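Local coordinates for D-methionine-binding lipoprotein MetQ (Escherichia coli, PDB 4YAH) that binds methionine as the substrate-binding lipoprotein of an ATP-driven D-methionine transport system in Escherichia coli, at residues H88-D93 against S225-L230; D138-G143 against G162-V167. All coordinates share one frame; numbering follows the deposited sequence.

Contact 1. Residues H88-D93 against S225-L230; sequences HKPYLD and SPYVNL. With MET (methionine), chain B.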
loop_
_atom_site.group_PDB
_atom_site.type_symbol
_atom_site.label_atom_id
_atom_site.label_comp_id
_atom_site.label_asym_id
_atom_site.label_seq_id
_atom_site.Cartn_x
_atom_site.Cartn_y
_atom_site.Cartn_z
ATOM N N HIS A 88 -3.499 -1.857 -4.333
ATOM C CA HIS A 88 -4.633 -2.730 -4.092
ATOM C C HIS A 88 -5.760 -2.387 -5.075
ATOM O O HIS A 88 -5.649 -1.411 -5.826
ATOM C CB HIS A 88 -5.112 -2.653 -2.612
ATOM C CG HIS A 88 -5.271 -1.269 -2.053
ATOM N ND1 HIS A 88 -6.135 -0.328 -2.580
ATOM C CD2 HIS A 88 -4.696 -0.683 -0.973
ATOM C CE1 HIS A 88 -6.061 0.780 -1.865
ATOM N NE2 HIS A 88 -5.201 0.588 -0.878
ATOM N N LYS A 89 -6.834 -3.184 -5.085
ATOM C CA LYS A 89 -7.848 -3.036 -6.123
ATOM C C LYS A 89 -8.668 -1.762 -5.975
ATOM O O LYS A 89 -8.994 -1.139 -6.971
ATOM C CB LYS A 89 -8.798 -4.246 -6.177
ATOM C CG LYS A 89 -9.692 -4.181 -7.424
ATOM C CD LYS A 89 -10.411 -5.476 -7.717
ATOM C CE LYS A 89 -11.322 -5.310 -8.947
ATOM N NZ LYS A 89 -12.508 -4.452 -8.615
ATOM N N PRO A 90 -9.014 -1.357 -4.735
ATOM C CA PRO A 90 -9.720 -0.072 -4.687
ATOM C C PRO A 90 -8.916 1.062 -5.325
ATOM O O PRO A 90 -9.481 1.897 -6.042
ATOM C CB PRO A 90 -9.932 0.146 -3.191
ATOM C CG PRO A 90 -10.051 -1.230 -2.644
ATOM C CD PRO A 90 -9.044 -2.047 -3.437
ATOM N N TYR A 91 -7.614 1.079 -5.076
ATOM C CA TYR A 91 -6.747 2.099 -5.646
ATOM C C TYR A 91 -6.753 2.008 -7.170
ATOM O O TYR A 91 -6.875 3.021 -7.861
ATOM C CB TYR A 91 -5.328 1.957 -5.132
ATOM C CG TYR A 91 -4.450 3.104 -5.558
ATOM C CD1 TYR A 91 -4.382 4.259 -4.785
ATOM C CD2 TYR A 91 -3.710 3.054 -6.735
ATOM C CE1 TYR A 91 -3.579 5.331 -5.156
ATOM C CE2 TYR A 91 -2.911 4.118 -7.112
ATOM C CZ TYR A 91 -2.858 5.260 -6.316
ATOM O OH TYR A 91 -2.081 6.346 -6.661
ATOM N N LEU A 92 -6.575 0.791 -7.673
ATOM C CA LEU A 92 -6.578 0.551 -9.109
ATOM C C LEU A 92 -7.874 1.078 -9.731
ATOM O O LEU A 92 -7.849 1.838 -10.709
ATOM C CB LEU A 92 -6.414 -0.942 -9.398
ATOM C CG LEU A 92 -6.552 -1.336 -10.874
ATOM C CD1 LEU A 92 -5.489 -0.604 -11.688
ATOM C CD2 LEU A 92 -6.413 -2.835 -10.997
ATOM N N ASP A 93 -9.006 0.674 -9.163
ATOM C CA ASP A 93 -10.316 1.094 -9.667
ATOM C C ASP A 93 -10.474 2.609 -9.699
ATOM O O ASP A 93 -11.007 3.163 -10.650
ATOM C CB ASP A 93 -11.427 0.485 -8.818
ATOM C CG ASP A 93 -11.515 -1.027 -8.972
ATOM O OD1 ASP A 93 -10.913 -1.566 -9.919
ATOM O OD2 ASP A 93 -12.185 -1.671 -8.147
ATOM N N SER A 225 -9.402 -7.621 4.913
ATOM C CA SER A 225 -9.746 -6.334 4.346
ATOM C C SER A 225 -9.773 -6.462 2.843
ATOM O O SER A 225 -9.322 -7.460 2.316
ATOM C CB SER A 225 -8.717 -5.271 4.744
ATOM O OG SER A 225 -7.569 -5.424 3.930
ATOM N N PRO A 226 -10.304 -5.447 2.158
ATOM C CA PRO A 226 -10.287 -5.502 0.696
ATOM C C PRO A 226 -8.974 -5.052 0.071
ATOM O O PRO A 226 -8.972 -4.832 -1.140
ATOM C CB PRO A 226 -11.412 -4.546 0.305
ATOM C CG PRO A 226 -11.487 -3.581 1.411
ATOM C CD PRO A 226 -11.123 -4.328 2.651
ATOM N N TYR A 227 -7.889 -4.940 0.833
ATOM C CA TYR A 227 -6.717 -4.217 0.328
ATOM C C TYR A 227 -5.538 -5.100 -0.079
ATOM O O TYR A 227 -4.394 -4.659 -0.059
ATOM C CB TYR A 227 -6.280 -3.183 1.388
ATOM C CG TYR A 227 -7.387 -2.204 1.712
ATOM C CD1 TYR A 227 -7.820 -1.281 0.773
ATOM C CD2 TYR A 227 -8.010 -2.211 2.948
ATOM C CE1 TYR A 227 -8.843 -0.410 1.047
ATOM C CE2 TYR A 227 -9.033 -1.340 3.235
ATOM C CZ TYR A 227 -9.438 -0.436 2.297
ATOM O OH TYR A 227 -10.458 0.433 2.595
ATOM N N VAL A 228 -5.803 -6.326 -0.532
ATOM C CA VAL A 228 -4.717 -7.141 -1.048
ATOM C C VAL A 228 -4.084 -6.392 -2.224
ATOM O O VAL A 228 -4.790 -5.820 -3.060
ATOM C CB VAL A 228 -5.195 -8.552 -1.466
ATOM C CG1 VAL A 228 -6.125 -8.496 -2.681
ATOM C CG2 VAL A 228 -4.010 -9.457 -1.696
ATOM N N ASN A 229 -2.759 -6.350 -2.253
ATOM C CA ASN A 229 -2.041 -5.686 -3.333
ATOM C C ASN A 229 -2.027 -6.601 -4.567
ATOM O O ASN A 229 -2.299 -7.799 -4.466
ATOM C CB ASN A 229 -0.613 -5.320 -2.897
ATOM C CG ASN A 229 -0.559 -4.102 -1.983
ATOM O OD1 ASN A 229 0.450 -3.403 -1.946
ATOM N ND2 ASN A 229 -1.631 -3.864 -1.213
ATOM N N LEU A 230 -1.634 -6.027 -5.707
ATOM C CA LEU A 230 -1.818 -6.647 -7.015
ATOM C C LEU A 230 -0.588 -6.480 -7.884
ATOM O O LEU A 230 0.152 -5.507 -7.747
ATOM C CB LEU A 230 -2.995 -6.002 -7.744
ATOM C CG LEU A 230 -4.310 -5.877 -6.981
ATOM C CD1 LEU A 230 -5.206 -4.898 -7.719
ATOM C CD2 LEU A 230 -4.966 -7.231 -6.862
HETATM N N MET B . 1.132 -1.176 -0.311
HETATM C CA MET B . 0.054 -0.210 -0.101
HETATM C C MET B . -0.894 -0.740 0.948
HETATM O O MET B . -1.313 -1.896 0.831
HETATM C CB MET B . -0.706 0.052 -1.405
HETATM C CG MET B . -1.722 1.181 -1.326
HETATM S SD MET B . -2.618 1.472 -2.866
HETATM C CE MET B . -1.343 2.273 -3.838
HETATM O OXT MET B . -1.258 -0.011 1.892
HETATM O O HOH W 1 -7.343 -5.370 -3.343
#
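His88 and Tyr227 make the tight centre of this contact. The phenol ring turns an edge to one face of the imidazole, its CD1 lying over the middle of that ring, with centroids 4.8 Å apart and planes at 59°. On the opposite face sits the sulfur of the bound methionine, SD being 3.4 Å from His88 NE2, so the imidazole is sandwiched between ligand and tyrosine. Two bonds fix its rotation. With CG placed between the backbone N and the carbonyl carbon (chi1 47°), ND1 turns back over the helix start and accepts from Tyr91 N, which makes His88 the N-cap of helix 89-99; NE2 is hydrogen-bonded to Asn141 OD1 in the other lobe. Backbone packs closely too, His88 CB lying 3.2 Å from Val228 O. Leu230 CD1 lies against the start of the helix, 3.5 Å from Lys89 N, and meets Leu92 CD2 at 4.1 Å.

This is one wall of the ligand cleft in a periplasmic-binding-protein fold, built where neighbouring antiparallel strands 83-88 and 229-234 of the six-stranded sheet come side by side. Asn229 serves the amino acid end of the ligand with both amide atoms: OD1 accepts from the methionine N at 2.8 Å, while ND2 donates to its carboxylate O at 2.9 Å, nearly straight at 166°. At the far end of the ligand, CE rests over the centre of the Tyr91 ring.

Toward Pro226 the fit slackens. Pro90 CG meets Tyr227 CE1 at 4.0 Å, the two side chains crossing at about a right angle. No direct hydrogen bond joins the segments; a water accepts from Lys89 N and donates to the carbonyls of Pro226 and Val228. On the solvent side Lys89 leads away and bends at its end, NZ forming a salt bridge with Asp93 OD2.

Contact 2. Residues D138-G143 against G162-V167; sequences DPTNLG and GLLPTV. With MET (methionine), chain B.
Thr140 and Leu164 meet where the first turn of helix 139-151, in the second lobe of this periplasmic-binding-protein fold, packs against the loop between strands 156-157 and 170-172. Apolar contact comes first. Thr140 CG2 and Leu164 CD2 lie 3.7 Å apart, the two side chains running alongside each other and pointing the same way. Leu164 sets CG anti to its own carbonyl carbon (chi1 -61°), which brings the end of the side chain nearer the helix; the same CD2 methyl also lies near Pro139 O and, more loosely, its CB.

Backbone packing is closest at Gly143. Its CA makes a CA-H...O contact with Pro165 O, and the Pro165 ring lies against it through CG and CD. A side chain here would point into the loop, and a beta carbon would collide with Leu163 O and Pro165 CD, so the lack of one lets the chains approach to 4.6 Å between the CA atoms of Gly143 and Leu164.

Water supplies the polar links, for no direct hydrogen bond crosses. One molecule donates to Pro139 O and Pro165 O, another to Thr140 O and Leu163 O, pairing carbonyls that could not bond to each other.

Hydrogen bonds on the ligand side organise the helix start. Asp138 is the N-cap, and its OD2 takes two donors from Asn141: the backbone N, from above the carboxylate plane, and the amide ND2 on the syn side. That grip holds the amide beside the ligand. Replacing Asn141 by a leucine would probably cost the bond from His88 NE2 to Asn141 OD1 and leave Asp138 OD2 with the backbone N as its one remaining donor from this residue. In the model, Asn141 ND2 comes within 3.5 Å of the methionine SD.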
loop_
_atom_site.group_PDB
_atom_site.type_symbol
_atom_site.label_atom_id
_atom_site.label_comp_id
_atom_site.label_asym_id
_atom_site.label_seq_id
_atom_site.Cartn_x
_atom_site.Cartn_y
_atom_site.Cartn_z
ATOM N N ASP A 138 -5.001 10.275 -1.057
ATOM C CA ASP A 138 -5.653 9.688 -2.228
ATOM C C ASP A 138 -6.962 9.043 -1.762
ATOM O O ASP A 138 -7.052 8.567 -0.629
ATOM C CB ASP A 138 -4.733 8.676 -2.910
ATOM C CG ASP A 138 -4.373 7.531 -2.000
ATOM O OD1 ASP A 138 -3.477 7.729 -1.131
ATOM O OD2 ASP A 138 -5.017 6.456 -2.131
ATOM N N PRO A 139 -7.998 9.042 -2.615
ATOM C CA PRO A 139 -9.341 8.708 -2.094
ATOM C C PRO A 139 -9.475 7.373 -1.382
ATOM O O PRO A 139 -10.163 7.331 -0.347
ATOM C CB PRO A 139 -10.215 8.707 -3.353
ATOM C CG PRO A 139 -9.531 9.629 -4.278
ATOM C CD PRO A 139 -8.046 9.452 -4.025
ATOM N N THR A 140 -8.869 6.304 -1.887
ATOM C CA THR A 140 -9.128 5.006 -1.278
ATOM C C THR A 140 -8.293 4.812 -0.007
ATOM O O THR A 140 -8.764 4.178 0.941
ATOM C CB THR A 140 -8.887 3.839 -2.246
ATOM O OG1 THR A 140 -7.526 3.785 -2.665
ATOM C CG2 THR A 140 -9.779 3.985 -3.451
ATOM N N ASN A 141 -7.081 5.353 0.050
ATOM C CA ASN A 141 -6.299 5.149 1.274
ATOM C C ASN A 141 -6.715 6.156 2.327
ATOM O O ASN A 141 -6.633 5.866 3.519
ATOM C CB ASN A 141 -4.806 5.186 0.976
ATOM C CG ASN A 141 -4.346 3.916 0.276
ATOM O OD1 ASN A 141 -4.329 2.832 0.864
ATOM N ND2 ASN A 141 -4.008 4.041 -0.993
ATOM N N LEU A 142 -7.205 7.310 1.892
ATOM C CA LEU A 142 -7.860 8.236 2.801
ATOM C C LEU A 142 -9.075 7.560 3.447
ATOM O O LEU A 142 -9.234 7.575 4.675
ATOM C CB LEU A 142 -8.294 9.504 2.074
ATOM C CG LEU A 142 -9.200 10.441 2.893
ATOM C CD1 LEU A 142 -8.483 10.885 4.140
ATOM C CD2 LEU A 142 -9.621 11.625 2.058
ATOM N N GLY A 143 -9.933 6.973 2.619
ATOM C CA GLY A 143 -11.149 6.352 3.111
ATOM C C GLY A 143 -10.794 5.256 4.079
ATOM O O GLY A 143 -11.351 5.143 5.161
ATOM N N GLY A 162 -19.230 3.361 2.506
ATOM C CA GLY A 162 -18.519 2.265 1.877
ATOM C C GLY A 162 -17.024 2.397 2.120
ATOM O O GLY A 162 -16.589 2.635 3.262
ATOM N N LEU A 163 -16.251 2.274 1.044
ATOM C CA LEU A 163 -14.792 2.368 1.113
ATOM C C LEU A 163 -14.268 3.779 0.922
ATOM O O LEU A 163 -13.065 4.008 1.063
ATOM C CB LEU A 163 -14.144 1.468 0.059
ATOM C CG LEU A 163 -14.391 -0.033 0.204
ATOM C CD1 LEU A 163 -13.563 -0.795 -0.813
ATOM C CD2 LEU A 163 -14.066 -0.507 1.610
ATOM N N LEU A 164 -15.156 4.717 0.600
ATOM C CA LEU A 164 -14.729 6.049 0.196
ATOM C C LEU A 164 -15.270 7.178 1.083
ATOM O O LEU A 164 -15.674 8.228 0.590
ATOM C CB LEU A 164 -15.124 6.285 -1.260
ATOM C CG LEU A 164 -14.459 5.293 -2.226
ATOM C CD1 LEU A 164 -15.025 5.429 -3.639
ATOM C CD2 LEU A 164 -12.952 5.481 -2.263
ATOM N N PRO A 165 -15.228 6.994 2.406
ATOM C CA PRO A 165 -15.532 8.188 3.197
ATOM C C PRO A 165 -14.497 9.302 2.982
ATOM O O PRO A 165 -13.335 9.020 2.671
ATOM C CB PRO A 165 -15.477 7.674 4.639
ATOM C CG PRO A 165 -14.502 6.553 4.598
ATOM C CD PRO A 165 -14.706 5.895 3.237
ATOM N N THR A 166 -14.933 10.548 3.149
ATOM C CA THR A 166 -14.033 11.699 3.191
ATOM C C THR A 166 -14.146 12.376 4.542
ATOM O O THR A 166 -14.954 11.973 5.374
ATOM C CB THR A 166 -14.350 12.730 2.107
ATOM O OG1 THR A 166 -15.569 13.394 2.435
ATOM C CG2 THR A 166 -14.474 12.076 0.742
ATOM N N VAL A 167 -13.351 13.411 4.764
ATOM C CA VAL A 167 -13.411 14.121 6.034
ATOM C C VAL A 167 -14.775 14.787 6.206
ATOM O O VAL A 167 -15.244 14.969 7.326
ATOM C CB VAL A 167 -12.276 15.152 6.137
ATOM C CG1 VAL A 167 -12.397 15.989 7.399
ATOM C CG2 VAL A 167 -10.947 14.427 6.136
HETATM N N MET B . 1.132 -1.176 -0.311
HETATM C CA MET B . 0.054 -0.210 -0.101
HETATM C C MET B . -0.894 -0.740 0.948
HETATM O O MET B . -1.313 -1.896 0.831
HETATM C CB MET B . -0.706 0.052 -1.405
HETATM C CG MET B . -1.722 1.181 -1.326
HETATM S SD MET B . -2.618 1.472 -2.866
HETATM C CE MET B . -1.343 2.273 -3.838
HETATM O OXT MET B . -1.258 -0.011 1.892
HETATM O O HOH W 2 -12.127 9.062 0.235
HETATM O O HOH W 3 -10.863 2.429 0.833
#

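How the contacts relate
From the N terminus the chain builds strands 32-38 and 60-66 of the first lobe before strand 83-88 leads into helix 89-99, the leading half of contact 1. It then crosses to the second lobe, where strand 132-136 leads into helix 139-151; contact 2 closes a short loop there when residues 162-167 fold back on the helix start. Only much later, at 225-230, does the chain return to the first lobe and close the long loop of contact 1, which therefore encloses contact 2 entirely. Their centres lie about 13 Å apart, and the two contacts touch across the cleft: Pro90 O packs on Thr140 CG2, and Tyr91 CD1 approaches Asp138 OD2. Both border the same bound methionine.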